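Local coordinates for protein uncharacterized esterase YxiM (PDB 2O14) that is probably a GDSL-type hydrolase acting on ester bonds, its substrate being uncharacterised, at residues S320-S325 with A348-R353; L332-D337 with N344-D349. One frame throughout, in Å; residues are numbered along the deposited sequence.

In the fold
Both contacts concern helix 345-361 of the GDSL-type hydrolase domain, and they illustrate how one helix is held by different chemistry along its length. Interaction 2 grips its N-terminal end: the loop 332-337 gives backbone carbonyls to a capping asparagine, and burial is the greater of the two at 271 Å². Interaction 1, a turn further on, sets the helix beside helix 315-326 through side chains alone, with no hydrogen bond across and only 149 Å² buried. Neither is fully core. They share Ala348 and Asp349 and meet directly, since Leu334 of interaction 2 packs on Tyr322 and Phe323 of interaction 1, joining loop and both helices in one apolar patch.

Interaction 1: residues S320-S325 with A348-R353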
loop_
_atom_site.group_PDB
_atom_site.type_symbol
_atom_site.label_atom_id
_atom_site.label_comp_id
_atom_site.label_asym_id
_atom_site.label_seq_id
_atom_site.Cartn_x
_atom_site.Cartn_y
_atom_site.Cartn_z
ATOM N N SER A 320 -14.568 -12.760 14.624
ATOM C CA SER A 320 -15.303 -12.795 15.887
ATOM C C SER A 320 -15.335 -14.223 16.429
ATOM O O SER A 320 -15.234 -14.439 17.639
ATOM C CB SER A 320 -16.734 -12.274 15.703
ATOM O OG SER A 320 -16.753 -10.855 15.622
ATOM N N ALA A 321 -15.471 -15.198 15.533
ATOM C CA ALA A 321 -15.494 -16.598 15.947
ATOM C C ALA A 321 -14.144 -16.944 16.577
ATOM O O ALA A 321 -14.079 -17.642 17.590
ATOM C CB ALA A 321 -15.770 -17.505 14.744
ATOM N N TYR A 322 -13.066 -16.441 15.983
ATOM C CA TYR A 322 -11.732 -16.704 16.507
ATOM C C TYR A 322 -11.513 -16.028 17.861
ATOM O O TYR A 322 -10.898 -16.610 18.757
ATOM C CB TYR A 322 -10.665 -16.234 15.518
ATOM C CG TYR A 322 -9.254 -16.474 15.997
ATOM C CD1 TYR A 322 -8.424 -15.411 16.343
ATOM C CD2 TYR A 322 -8.749 -17.766 16.112
ATOM C CE1 TYR A 322 -7.123 -15.629 16.794
ATOM C CE2 TYR A 322 -7.450 -17.996 16.561
ATOM C CZ TYR A 322 -6.643 -16.922 16.899
ATOM O OH TYR A 322 -5.358 -17.149 17.339
ATOM N N PHE A 323 -12.011 -14.804 18.013
ATOM C CA PHE A 323 -11.851 -14.096 19.278
ATOM C C PHE A 323 -12.663 -14.814 20.352
ATOM O O PHE A 323 -12.215 -14.955 21.490
ATOM C CB PHE A 323 -12.324 -12.642 19.169
ATOM C CG PHE A 323 -11.597 -11.834 18.122
ATOM C CD1 PHE A 323 -10.229 -12.003 17.908
ATOM C CD2 PHE A 323 -12.278 -10.882 17.368
ATOM C CE1 PHE A 323 -9.547 -11.235 16.958
ATOM C CE2 PHE A 323 -11.607 -10.106 16.414
ATOM C CZ PHE A 323 -10.238 -10.285 16.211
ATOM N N THR A 324 -13.861 -15.261 19.986
ATOM C CA THR A 324 -14.721 -15.975 20.917
ATOM C C THR A 324 -14.046 -17.268 21.375
ATOM O O THR A 324 -14.210 -17.681 22.521
ATOM C CB THR A 324 -16.082 -16.345 20.272
ATOM O OG1 THR A 324 -16.838 -15.154 20.024
ATOM C CG2 THR A 324 -16.885 -17.256 21.190
ATOM N N SER A 325 -13.278 -17.892 20.488
ATOM C CA SER A 325 -12.613 -19.148 20.819
ATOM C C SER A 325 -11.345 -18.999 21.654
ATOM O O SER A 325 -10.865 -19.981 22.227
ATOM C CB SER A 325 -12.282 -19.930 19.546
ATOM O OG SER A 325 -11.175 -19.365 18.870
ATOM N N ALA A 348 -2.930 -8.697 13.357
ATOM C CA ALA A 348 -2.908 -8.531 11.910
ATOM C C ALA A 348 -2.576 -9.862 11.242
ATOM O O ALA A 348 -3.120 -10.199 10.188
ATOM C CB ALA A 348 -1.875 -7.478 11.527
ATOM N N ASP A 349 -1.687 -10.624 11.866
ATOM C CA ASP A 349 -1.295 -11.912 11.316
ATOM C C ASP A 349 -2.424 -12.942 11.371
ATOM O O ASP A 349 -2.584 -13.742 10.451
ATOM C CB ASP A 349 -0.061 -12.440 12.044
ATOM C CG ASP A 349 0.407 -13.763 11.493
ATOM O OD1 ASP A 349 -0.187 -14.799 11.859
ATOM O OD2 ASP A 349 1.355 -13.770 10.680
ATOM N N ALA A 350 -3.208 -12.920 12.444
ATOM C CA ALA A 350 -4.321 -13.856 12.579
ATOM C C ALA A 350 -5.441 -13.492 11.601
ATOM O O ALA A 350 -6.098 -14.366 11.034
ATOM C CB ALA A 350 -4.848 -13.847 14.012
ATOM N N LEU A 351 -5.659 -12.195 11.412
ATOM C CA LEU A 351 -6.690 -11.734 10.488
ATOM C C LEU A 351 -6.338 -12.166 9.066
ATOM O O LEU A 351 -7.199 -12.627 8.316
ATOM C CB LEU A 351 -6.824 -10.210 10.551
ATOM C CG LEU A 351 -7.504 -9.635 11.798
ATOM C CD1 LEU A 351 -7.422 -8.112 11.792
ATOM C CD2 LEU A 351 -8.949 -10.082 11.822
ATOM N N ALA A 352 -5.068 -12.023 8.702
ATOM C CA ALA A 352 -4.615 -12.404 7.369
ATOM C C ALA A 352 -4.782 -13.906 7.185
ATOM O O ALA A 352 -5.209 -14.367 6.129
ATOM C CB ALA A 352 -3.148 -12.007 7.174
ATOM N N ARG A 353 -4.434 -14.658 8.226
ATOM C CA ARG A 353 -4.539 -16.112 8.221
ATOM C C ARG A 353 -5.982 -16.523 7.960
ATOM O O ARG A 353 -6.257 -17.361 7.101
ATOM C CB ARG A 353 -4.072 -16.657 9.574
ATOM C CG ARG A 353 -4.098 -18.170 9.708
ATOM C CD ARG A 353 -3.509 -18.607 11.056
ATOM N NE ARG A 353 -4.307 -18.147 12.192
ATOM C CZ ARG A 353 -5.549 -18.553 12.447
ATOM N NH1 ARG A 353 -6.142 -19.433 11.647
ATOM N NH2 ARG A 353 -6.203 -18.078 13.499
#
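Tyr322 and Arg353 meet between helices 315-326 and 345-361, and the tyrosine can be followed outward from its backbone. At CB the chain sets CG anti to the backbone N (chi1 180°), which sends the ring across the gap toward helix 345-361. Along one side of the ring, CD2 lies 3.7 Å from Arg353 NH2 and CE2 comes closer, 3.3 Å from the same Arg353 NH2. CZ follows at 3.6 Å from Arg353 NH2, and the phenol OH is 4.0 Å from that nitrogen. On the other side CE1 meets the methyl of Ala350 obliquely, 4.0 Å from Ala350 CB.

Arg353 NH2 thus sits over one face of the ring, near the rim. It is brought there by an arginine chain that runs out extended and then bends at chi3 (65°). The guanidinium does not lie flat on the ring; the two planes stand 64° apart, and the group presents its edge to the ring face. CZ stays 5.0 Å from the centroid of the Tyr322 ring. Deeper in, Leu351 reaches back to Leu315 and Ser319, and Phe323 packs against His290.

No hydrogen bond crosses between the two segments, so their pairing rests mainly on van der Waals contact, with at most a weak cation-pi contribution from an N-H-bearing edge set over a ring face.

Interaction 2: residues L332-D337 with N344-D349; sequences LGLYMD and NRAGAD
Asn344 and Gly333 are joined by the shortest hydrogen bond across this contact, ND2 of the asparagine donating to the glycine O at 2.7 Å. The bond is nearly straight at 164°, with the acceptor almost in the amide plane although the donor stands above the carbonyl plane of the glycine. A weak second bond runs from ND2 to Tyr335 O. The other end of the amide, OD1, accepts from Gly347 N at 2.7 Å, and chi1 of 52°, placing CG between backbone N and carbonyl carbon, folds the amide back over the helix start. Asn344 N adds a bond to Leu334 O at 3.0 Å. The same carbonyl oxygen receives a CA-H...O contact from Gly347 CA at 3.2 Å, and Leu334 CB packs 3.6 Å from Gly347 CA.

The solvent side is looser: Gly333 and Ala346 are exposed, and there Leu334 CD2 closes on Ala346 CB at 3.8 Å. Beside Asn344 CB, the SE of Met336, a selenomethionine, touches at 3.9 Å; Met336 also approaches the probable active-site residues Asp339 and His342. Asn344 is thus a classic asparagine N-cap, tying the start of helix 345-361 to the loop that leads into the probable catalytic Asp-His segment of this SGNH-type hydrolase.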
loop_
_atom_site.group_PDB
_atom_site.type_symbol
_atom_site.label_atom_id
_atom_site.label_comp_id
_atom_site.label_asym_id
_atom_site.label_seq_id
_atom_site.Cartn_x
_atom_site.Cartn_y
_atom_site.Cartn_z
ATOM N N LEU A 332 -7.529 -9.311 23.421
ATOM C CA LEU A 332 -7.001 -7.998 23.749
ATOM C C LEU A 332 -5.519 -7.931 23.395
ATOM O O LEU A 332 -4.989 -6.859 23.094
ATOM C CB LEU A 332 -7.190 -7.735 25.240
ATOM C CG LEU A 332 -7.052 -6.287 25.694
ATOM C CD1 LEU A 332 -8.197 -5.460 25.111
ATOM C CD2 LEU A 332 -7.072 -6.239 27.214
ATOM N N GLY A 333 -4.855 -9.080 23.430
ATOM C CA GLY A 333 -3.441 -9.127 23.106
ATOM C C GLY A 333 -3.175 -9.086 21.612
ATOM O O GLY A 333 -2.022 -9.098 21.176
ATOM N N LEU A 334 -4.243 -9.049 20.821
ATOM C CA LEU A 334 -4.115 -9.006 19.368
ATOM C C LEU A 334 -4.333 -7.586 18.850
ATOM O O LEU A 334 -4.289 -7.341 17.648
ATOM C CB LEU A 334 -5.119 -9.962 18.716
ATOM C CG LEU A 334 -4.966 -11.448 19.057
ATOM C CD1 LEU A 334 -6.060 -12.247 18.363
ATOM C CD2 LEU A 334 -3.591 -11.938 18.627
ATOM N N TYR A 335 -4.578 -6.657 19.769
ATOM C CA TYR A 335 -4.778 -5.254 19.414
ATOM C C TYR A 335 -3.742 -4.405 20.131
ATOM O O TYR A 335 -3.192 -4.821 21.154
ATOM C CB TYR A 335 -6.171 -4.775 19.823
ATOM C CG TYR A 335 -7.293 -5.280 18.949
ATOM C CD1 TYR A 335 -7.660 -6.622 18.954
ATOM C CD2 TYR A 335 -8.002 -4.408 18.130
ATOM C CE1 TYR A 335 -8.715 -7.082 18.164
ATOM C CE2 TYR A 335 -9.054 -4.855 17.335
ATOM C CZ TYR A 335 -9.406 -6.194 17.358
ATOM O OH TYR A 335 -10.447 -6.639 16.577
HETATM N N MSE A 336 -3.474 -3.219 19.594
HETATM C CA MSE A 336 -2.511 -2.307 20.206
HETATM C C MSE A 336 -2.952 -2.003 21.636
HETATM O O MSE A 336 -4.146 -1.896 21.911
HETATM C CB MSE A 336 -2.427 -1.005 19.401
HETATM C CG MSE A 336 -1.792 -1.163 18.025
HETATM SE SE MSE A 336 0.072 -1.692 18.120
HETATM C CE MSE A 336 0.876 0.071 18.268
ATOM N N ASP A 337 -1.988 -1.864 22.541
ATOM C CA ASP A 337 -2.301 -1.582 23.939
ATOM C C ASP A 337 -3.183 -0.348 24.113
ATOM O O ASP A 337 -2.905 0.713 23.552
ATOM C CB ASP A 337 -1.018 -1.398 24.747
ATOM C CG ASP A 337 -1.296 -1.099 26.210
ATOM O OD1 ASP A 337 -1.887 -1.966 26.892
ATOM O OD2 ASP A 337 -0.935 0.004 26.675
ATOM N N ASN A 344 -2.499 -5.342 16.363
ATOM C CA ASN A 344 -1.049 -5.225 16.429
ATOM C C ASN A 344 -0.556 -6.245 15.413
ATOM O O ASN A 344 -1.361 -6.803 14.666
ATOM C CB ASN A 344 -0.511 -5.561 17.826
ATOM C CG ASN A 344 -1.007 -6.898 18.343
ATOM O OD1 ASN A 344 -1.122 -7.871 17.597
ATOM N ND2 ASN A 344 -1.289 -6.954 19.639
ATOM N N ARG A 345 0.745 -6.500 15.376
ATOM C CA ARG A 345 1.278 -7.463 14.421
ATOM C C ARG A 345 0.616 -8.841 14.560
ATOM O O ARG A 345 0.224 -9.454 13.560
ATOM C CB ARG A 345 2.797 -7.576 14.587
ATOM C CG ARG A 345 3.463 -8.586 13.658
ATOM C CD ARG A 345 4.968 -8.411 13.671
ATOM N NE ARG A 345 5.375 -7.208 12.948
ATOM C CZ ARG A 345 5.548 -7.151 11.631
ATOM N NH1 ARG A 345 5.357 -8.230 10.888
ATOM N NH2 ARG A 345 5.898 -6.010 11.055
ATOM N N ALA A 346 0.483 -9.320 15.796
ATOM C CA ALA A 346 -0.132 -10.623 16.056
ATOM C C ALA A 346 -1.576 -10.654 15.567
ATOM O O ALA A 346 -1.991 -11.594 14.896
ATOM C CB ALA A 346 -0.078 -10.944 17.549
ATOM N N GLY A 347 -2.343 -9.625 15.910
ATOM C CA GLY A 347 -3.726 -9.574 15.468
ATOM C C GLY A 347 -3.818 -9.484 13.953
ATOM O O GLY A 347 -4.676 -10.114 13.329
ATOM N N ALA A 348 -2.930 -8.697 13.357
ATOM C CA ALA A 348 -2.908 -8.531 11.910
ATOM C C ALA A 348 -2.576 -9.862 11.242
ATOM O O ALA A 348 -3.120 -10.199 10.188
ATOM C CB ALA A 348 -1.875 -7.478 11.527
ATOM N N ASP A 349 -1.687 -10.624 11.866
ATOM C CA ASP A 349 -1.295 -11.912 11.316
ATOM C C ASP A 349 -2.424 -12.942 11.371
ATOM O O ASP A 349 -2.584 -13.742 10.451
ATOM C CB ASP A 349 -0.061 -12.440 12.044
ATOM C CG ASP A 349 0.407 -13.763 11.493
ATOM O OD1 ASP A 349 -0.187 -14.799 11.859
ATOM O OD2 ASP A 349 1.355 -13.770 10.680
#